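Local coordinates for superoxide dismutase [Fe] (Sulfolobus solfataricus, PDB 1WB7), which converts superoxide radicals into hydrogen peroxide and dioxygen at a single iron ion in each subunit of a homotetramer, at residues K17-A20 with L21-Y24; F116-F119 with K120-F123. The protein carries 1 engineered substitution. One frame throughout, in Å; residues are numbered along the deposited sequence.

Contact 1 of 2, residues K17-A20 with L21-Y24; sequences KIDA and LEPY
Glu22 turns its side chain back over Asp19, and the way it does so can be followed atom by atom. Its CB lies 3.5 Å from Asp19 O, the same carbonyl oxygen that its backbone N uses. From there the chain bends at chi2 (135°), which brings the carboxylate round to Asp19: OE2 rests 3.2 Å from Asp19 CB. It also stands 3.3 Å from Asp19 O, two acceptors whose approach would be mildly unfavourable. The other oxygen, OE1, accepts a hydrogen bond from the backbone N of Lys27, at the start of helix 27-57, so the carboxylate is held from beyond the turn. Glu22 OE2 and Asp19 OD2 are 4.8 Å apart, and two like charges so placed would tend to disfavour each other mildly.

The backbone here forms a pair of overlapping type I beta turns, Lys17 to Ala20 and Asp19 to Glu22, in the loop that leads into the first long helix of the alpha-hairpin domain. The second turn closes through Glu22 N to Asp19 O, 3.1 Å and nearly straight at 166°, with the donor well above the carbonyl plane. One water donates to Ile18 O and weakly accepts from Leu21 N; another donates to both Ala20 O and Glu22 O. Leu21, the buried member, sets CD2 3.8 Å from Ala20 C, and its side chain also packs on Ile30, Tyr16 and Met91.

Contact 2 of 2, residues F116-F119 with K120-F123; sequences FDRF and KQVF
The guanidinium of Arg118 carries Val122 CG2 over the centre of one face, 3.7 Å above the plane, and meets the amide of Gln121 at its edge. The Phe119 ring has Phe123 CB over one face, nearer the ring's border than its middle, while the Phe116 ring receives Lys120 CD obliquely, 3.5 Å from CE2. All these are i to i+3 and i to i+4 neighbours within helix 116-128 of the C-terminal domain, whose regular i to i+4 backbone bonds run from Lys120 N to Phe116 O through to Phe123 N to Phe119 O.

Phe119 and Phe123 run alongside each other in the same direction, ring centres 5.6 Å apart and planes inclined by 35°; Phe119 CZ approaches Phe123 CD1 to 3.9 Å. Both side chains touch Ile149 of strand 147-153, Phe119 also meeting Leu138 and Phe123 Ala136 of strand 134-140, so this side of the helix faces the antiparallel sheet. In Lys120 an unstaggered chi1 (-112°) and an extended chi2 carry CG and CD past Phe116 CE2 and CZ, and a bend at chi3 turns CE and NZ off from the ring. The charged end makes a cation-pi contact with Trp192.

Arg118 is turned outward instead: NE and NH2 donate to the carbonyls of Val56 and Val55 of the second subunit, and these bonds, with Val122 on one face, would restrict rotation of the group. The remaining terminal nitrogen serves its own helix. Arg118 NH1 donates to Gln121 OE1 over 3.0 Å, approaching from above the amide's carbonyl plane, with the guanidinium and amide planes 74° apart.

How the contacts relate
Contact 1 and contact 2 illustrate two ways in which neighbours along a chain meet: overlapping turns in a loop at 17-24, and successive helical turns at 116-123. They belong to the alpha-hairpin and C-terminal domains respectively, with centres 24 Å apart and nearest atoms about 11 Å apart, so neither touches the other. The iron, bound by His33, His84, Asp170 and His174, draws ligands from both domains. Contact 1 comes within about 11 Å of it through the Leu21 side chain, which is about 8 Å from that of His33. In contact 2, the Phe123 side chain lies about 10 Å from that of Asp170. No other chain of the assembly touches 17-24, whereas contact 2 borders the second subunit.

Contact 1 of 2, residues K17-A20 with L21-Y24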
ATOM      1  N   LYS A  17     -21.436  25.896  10.845  1.00 21.68           N
ATOM      2  CA  LYS A  17     -21.732  25.319  12.147  1.00 21.86           C
ATOM      3  C   LYS A  17     -21.654  23.809  11.977  1.00 21.75           C
ATOM      4  O   LYS A  17     -21.778  23.308  10.860  1.00 21.83           O
ATOM      5  CB  LYS A  17     -23.137  25.724  12.600  1.00 24.09           C
ATOM      6  CG  LYS A  17     -23.454  27.219  12.489  1.00 29.10           C
ATOM      7  CD  LYS A  17     -24.210  27.561  11.186  1.00 33.95           C
ATOM      8  CE  LYS A  17     -23.320  27.476   9.940  1.00 33.70           C
ATOM      9  NZ  LYS A  17     -24.055  27.642   8.649  1.00 35.16           N
ATOM     10  N   ILE A  18     -21.465  23.081  13.076  1.00 21.64           N
ATOM     11  CA  ILE A  18     -21.353  21.628  13.004  1.00 21.53           C
ATOM     12  C   ILE A  18     -22.643  20.915  12.586  1.00 21.73           C
ATOM     13  O   ILE A  18     -22.612  19.746  12.196  1.00 21.79           O
ATOM     14  CB  ILE A  18     -20.872  21.029  14.347  1.00 21.43           C
ATOM     15  CG1 ILE A  18     -21.880  21.340  15.454  1.00 21.57           C
ATOM     16  CG2 ILE A  18     -19.495  21.577  14.697  1.00 18.28           C
ATOM     17  CD1 ILE A  18     -21.551  20.675  16.781  1.00 21.19           C
ATOM     18  N   ASP A  19     -23.770  21.613  12.652  1.00 21.62           N
ATOM     19  CA  ASP A  19     -25.048  21.018  12.273  1.00 21.63           C
ATOM     20  C   ASP A  19     -25.524  21.495  10.902  1.00 21.32           C
ATOM     21  O   ASP A  19     -26.584  21.088  10.423  1.00 21.33           O
ATOM     22  CB  ASP A  19     -26.102  21.358  13.327  1.00 23.39           C
ATOM     23  CG  ASP A  19     -26.355  22.854  13.441  1.00 26.54           C
ATOM     24  OD1 ASP A  19     -25.557  23.649  12.892  1.00 25.95           O
ATOM     25  OD2 ASP A  19     -27.353  23.235  14.092  1.00 30.58           O
ATOM     26  N   ALA A  20     -24.729  22.348  10.268  1.00 21.11           N
ATOM     27  CA  ALA A  20     -25.085  22.900   8.968  1.00 20.91           C
ATOM     28  C   ALA A  20     -25.317  21.862   7.881  1.00 20.69           C
ATOM     29  O   ALA A  20     -26.029  22.128   6.917  1.00 20.63           O
ATOM     30  CB  ALA A  20     -24.009  23.886   8.514  1.00 21.89           C
ATOM     31  N   LEU A  21     -24.735  20.677   8.033  1.00 20.62           N
ATOM     32  CA  LEU A  21     -24.876  19.650   7.007  1.00 20.47           C
ATOM     33  C   LEU A  21     -26.017  18.661   7.212  1.00 20.33           C
ATOM     34  O   LEU A  21     -26.225  17.770   6.391  1.00 20.04           O
ATOM     35  CB  LEU A  21     -23.549  18.904   6.834  1.00 20.23           C
ATOM     36  CG  LEU A  21     -22.359  19.820   6.509  1.00 20.92           C
ATOM     37  CD1 LEU A  21     -21.129  18.983   6.177  1.00 18.11           C
ATOM     38  CD2 LEU A  21     -22.713  20.728   5.336  1.00 20.25           C
ATOM     39  N   GLU A  22     -26.758  18.810   8.303  1.00 20.53           N
ATOM     40  CA  GLU A  22     -27.887  17.922   8.553  1.00 20.66           C
ATOM     41  C   GLU A  22     -28.954  18.177   7.491  1.00 20.41           C
ATOM     42  O   GLU A  22     -29.064  19.278   6.966  1.00 20.46           O
ATOM     43  CB  GLU A  22     -28.468  18.180   9.943  1.00 22.30           C
ATOM     44  CG  GLU A  22     -28.278  17.023  10.901  1.00 26.48           C
ATOM     45  CD  GLU A  22     -27.817  17.485  12.261  1.00 29.73           C
ATOM     46  OE1 GLU A  22     -27.631  16.633  13.154  1.00 33.67           O
ATOM     47  OE2 GLU A  22     -27.632  18.704  12.434  1.00 37.14           O
ATOM     48  N   PRO A  23     -29.774  17.165   7.184  1.00 20.22           N
ATOM     49  CA  PRO A  23     -29.759  15.821   7.769  1.00 19.97           C
ATOM     50  C   PRO A  23     -28.839  14.835   7.050  1.00 19.66           C
ATOM     51  O   PRO A  23     -28.861  13.640   7.335  1.00 19.86           O
ATOM     52  CB  PRO A  23     -31.214  15.405   7.665  1.00 18.94           C
ATOM     53  CG  PRO A  23     -31.570  15.945   6.309  1.00 19.77           C
ATOM     54  CD  PRO A  23     -30.938  17.330   6.295  1.00 18.94           C
ATOM     55  N   TYR A  24     -28.029  15.330   6.126  1.00 19.26           N
ATOM     56  CA  TYR A  24     -27.141  14.456   5.370  1.00 18.88           C
ATOM     57  C   TYR A  24     -25.972  13.914   6.181  1.00 18.75           C
ATOM     58  O   TYR A  24     -25.582  12.760   6.010  1.00 18.76           O
ATOM     59  CB  TYR A  24     -26.682  15.193   4.119  1.00 18.13           C
ATOM     60  CG  TYR A  24     -27.869  15.747   3.375  1.00 17.56           C
ATOM     61  CD1 TYR A  24     -28.147  17.112   3.378  1.00 17.64           C
ATOM     62  CD2 TYR A  24     -28.770  14.889   2.736  1.00 19.16           C
ATOM     63  CE1 TYR A  24     -29.306  17.616   2.763  1.00 17.95           C
ATOM     64  CE2 TYR A  24     -29.926  15.376   2.124  1.00 18.60           C
ATOM     65  CZ  TYR A  24     -30.188  16.739   2.142  1.00 19.45           C
ATOM     66  OH  TYR A  24     -31.344  17.215   1.562  1.00 19.50           O
TER
HETATM   67  O   HOH W   1     -24.140  18.907   9.959  1.00 11.35           O
HETATM   68  O   HOH W   2     -27.441  20.958   4.864  1.00 14.69           O

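Contact 2 of 2, residues F116-F119 with K120-F123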
ATOM      1  N   PHE A 116     -23.867  15.568 -16.376  1.00 15.03           N
ATOM      2  CA  PHE A 116     -23.624  15.523 -14.949  1.00 15.12           C
ATOM      3  C   PHE A 116     -24.217  14.221 -14.399  1.00 15.32           C
ATOM      4  O   PHE A 116     -23.607  13.564 -13.556  1.00 15.47           O
ATOM      5  CB  PHE A 116     -24.279  16.724 -14.264  1.00 14.50           C
ATOM      6  CG  PHE A 116     -24.231  16.656 -12.767  1.00 14.95           C
ATOM      7  CD1 PHE A 116     -23.013  16.680 -12.098  1.00 15.77           C
ATOM      8  CD2 PHE A 116     -25.401  16.522 -12.028  1.00 17.92           C
ATOM      9  CE1 PHE A 116     -22.961  16.565 -10.708  1.00 15.58           C
ATOM     10  CE2 PHE A 116     -25.356  16.408 -10.637  1.00 18.18           C
ATOM     11  CZ  PHE A 116     -24.132  16.429  -9.979  1.00 16.61           C
ATOM     12  N   ASP A 117     -25.405  13.847 -14.875  1.00 15.36           N
ATOM     13  CA  ASP A 117     -26.055  12.618 -14.413  1.00 15.57           C
ATOM     14  C   ASP A 117     -25.152  11.408 -14.601  1.00 15.66           C
ATOM     15  O   ASP A 117     -25.005  10.573 -13.706  1.00 15.87           O
ATOM     16  CB  ASP A 117     -27.355  12.355 -15.176  1.00 18.64           C
ATOM     17  CG  ASP A 117     -28.532  13.127 -14.622  1.00 20.19           C
ATOM     18  OD1 ASP A 117     -28.424  13.655 -13.500  1.00 28.10           O
ATOM     19  OD2 ASP A 117     -29.574  13.191 -15.306  1.00 25.37           O
ATOM     20  N   ARG A 118     -24.557  11.299 -15.780  1.00 15.19           N
ATOM     21  CA  ARG A 118     -23.692  10.170 -16.033  1.00 15.22           C
ATOM     22  C   ARG A 118     -22.494  10.254 -15.090  1.00 15.33           C
ATOM     23  O   ARG A 118     -22.143   9.277 -14.432  1.00 15.43           O
ATOM     24  CB  ARG A 118     -23.242  10.156 -17.492  1.00 14.42           C
ATOM     25  CG  ARG A 118     -22.420   8.926 -17.866  1.00 15.26           C
ATOM     26  CD  ARG A 118     -23.069   7.643 -17.366  1.00 12.30           C
ATOM     27  NE  ARG A 118     -22.243   6.477 -17.667  1.00 15.65           N
ATOM     28  CZ  ARG A 118     -22.296   5.331 -16.997  1.00 11.58           C
ATOM     29  NH1 ARG A 118     -23.135   5.192 -15.984  1.00 13.88           N
ATOM     30  NH2 ARG A 118     -21.508   4.323 -17.334  1.00 13.27           N
ATOM     31  N   PHE A 119     -21.884  11.431 -15.005  1.00 15.22           N
ATOM     32  CA  PHE A 119     -20.741  11.616 -14.119  1.00 14.97           C
ATOM     33  C   PHE A 119     -21.069  11.163 -12.694  1.00 14.86           C
ATOM     34  O   PHE A 119     -20.295  10.438 -12.071  1.00 14.93           O
ATOM     35  CB  PHE A 119     -20.311  13.084 -14.077  1.00 13.06           C
ATOM     36  CG  PHE A 119     -19.343  13.385 -12.967  1.00 13.02           C
ATOM     37  CD1 PHE A 119     -18.025  12.954 -13.044  1.00  9.80           C
ATOM     38  CD2 PHE A 119     -19.773  14.036 -11.813  1.00  9.45           C
ATOM     39  CE1 PHE A 119     -17.143  13.158 -11.986  1.00 10.05           C
ATOM     40  CE2 PHE A 119     -18.904  14.247 -10.750  1.00 10.47           C
ATOM     41  CZ  PHE A 119     -17.583  13.806 -10.834  1.00 11.65           C
ATOM     42  N   LYS A 120     -22.210  11.605 -12.182  1.00 14.78           N
ATOM     43  CA  LYS A 120     -22.627  11.241 -10.833  1.00 15.05           C
ATOM     44  C   LYS A 120     -22.643   9.731 -10.664  1.00 15.01           C
ATOM     45  O   LYS A 120     -22.178   9.214  -9.652  1.00 14.94           O
ATOM     46  CB  LYS A 120     -24.023  11.785 -10.536  1.00 17.33           C
ATOM     47  CG  LYS A 120     -24.055  12.881  -9.497  1.00 23.58           C
ATOM     48  CD  LYS A 120     -25.491  13.237  -9.112  1.00 27.27           C
ATOM     49  CE  LYS A 120     -26.165  12.092  -8.371  1.00 30.17           C
ATOM     50  NZ  LYS A 120     -27.551  12.444  -7.932  1.00 33.01           N
ATOM     51  N   GLN A 121     -23.188   9.033 -11.656  1.00 14.97           N
ATOM     52  CA  GLN A 121     -23.266   7.577 -11.624  1.00 15.01           C
ATOM     53  C   GLN A 121     -21.890   6.938 -11.542  1.00 14.81           C
ATOM     54  O   GLN A 121     -21.633   6.101 -10.678  1.00 14.85           O
ATOM     55  CB  GLN A 121     -23.958   7.042 -12.879  1.00 16.11           C
ATOM     56  CG  GLN A 121     -25.427   7.354 -12.988  1.00 16.65           C
ATOM     57  CD  GLN A 121     -26.054   6.628 -14.157  1.00 21.29           C
ATOM     58  OE1 GLN A 121     -25.605   6.755 -15.293  1.00 18.39           O
ATOM     59  NE2 GLN A 121     -27.093   5.848 -13.881  1.00 26.44           N
ATOM     60  N   VAL A 122     -21.010   7.330 -12.457  1.00 14.76           N
ATOM     61  CA  VAL A 122     -19.660   6.784 -12.500  1.00 14.65           C
ATOM     62  C   VAL A 122     -18.876   7.092 -11.227  1.00 14.79           C
ATOM     63  O   VAL A 122     -18.137   6.240 -10.734  1.00 15.14           O
ATOM     64  CB  VAL A 122     -18.888   7.317 -13.724  1.00 14.08           C
ATOM     65  CG1 VAL A 122     -17.455   6.806 -13.714  1.00  8.28           C
ATOM     66  CG2 VAL A 122     -19.596   6.878 -14.998  1.00 12.94           C
ATOM     67  N   PHE A 123     -19.048   8.295 -10.690  1.00 14.61           N
ATOM     68  CA  PHE A 123     -18.337   8.683  -9.475  1.00 14.49           C
ATOM     69  C   PHE A 123     -18.841   7.879  -8.284  1.00 14.42           C
ATOM     70  O   PHE A 123     -18.060   7.398  -7.468  1.00 14.22           O
ATOM     71  CB  PHE A 123     -18.534  10.172  -9.177  1.00 12.07           C
ATOM     72  CG  PHE A 123     -17.592  10.705  -8.134  1.00 10.48           C
ATOM     73  CD1 PHE A 123     -16.284  11.052  -8.470  1.00 11.72           C
ATOM     74  CD2 PHE A 123     -17.994  10.827  -6.810  1.00  9.91           C
ATOM     75  CE1 PHE A 123     -15.393  11.509  -7.504  1.00 10.31           C
ATOM     76  CE2 PHE A 123     -17.112  11.281  -5.833  1.00 10.38           C
ATOM     77  CZ  PHE A 123     -15.806  11.623  -6.180  1.00 10.23           C
TER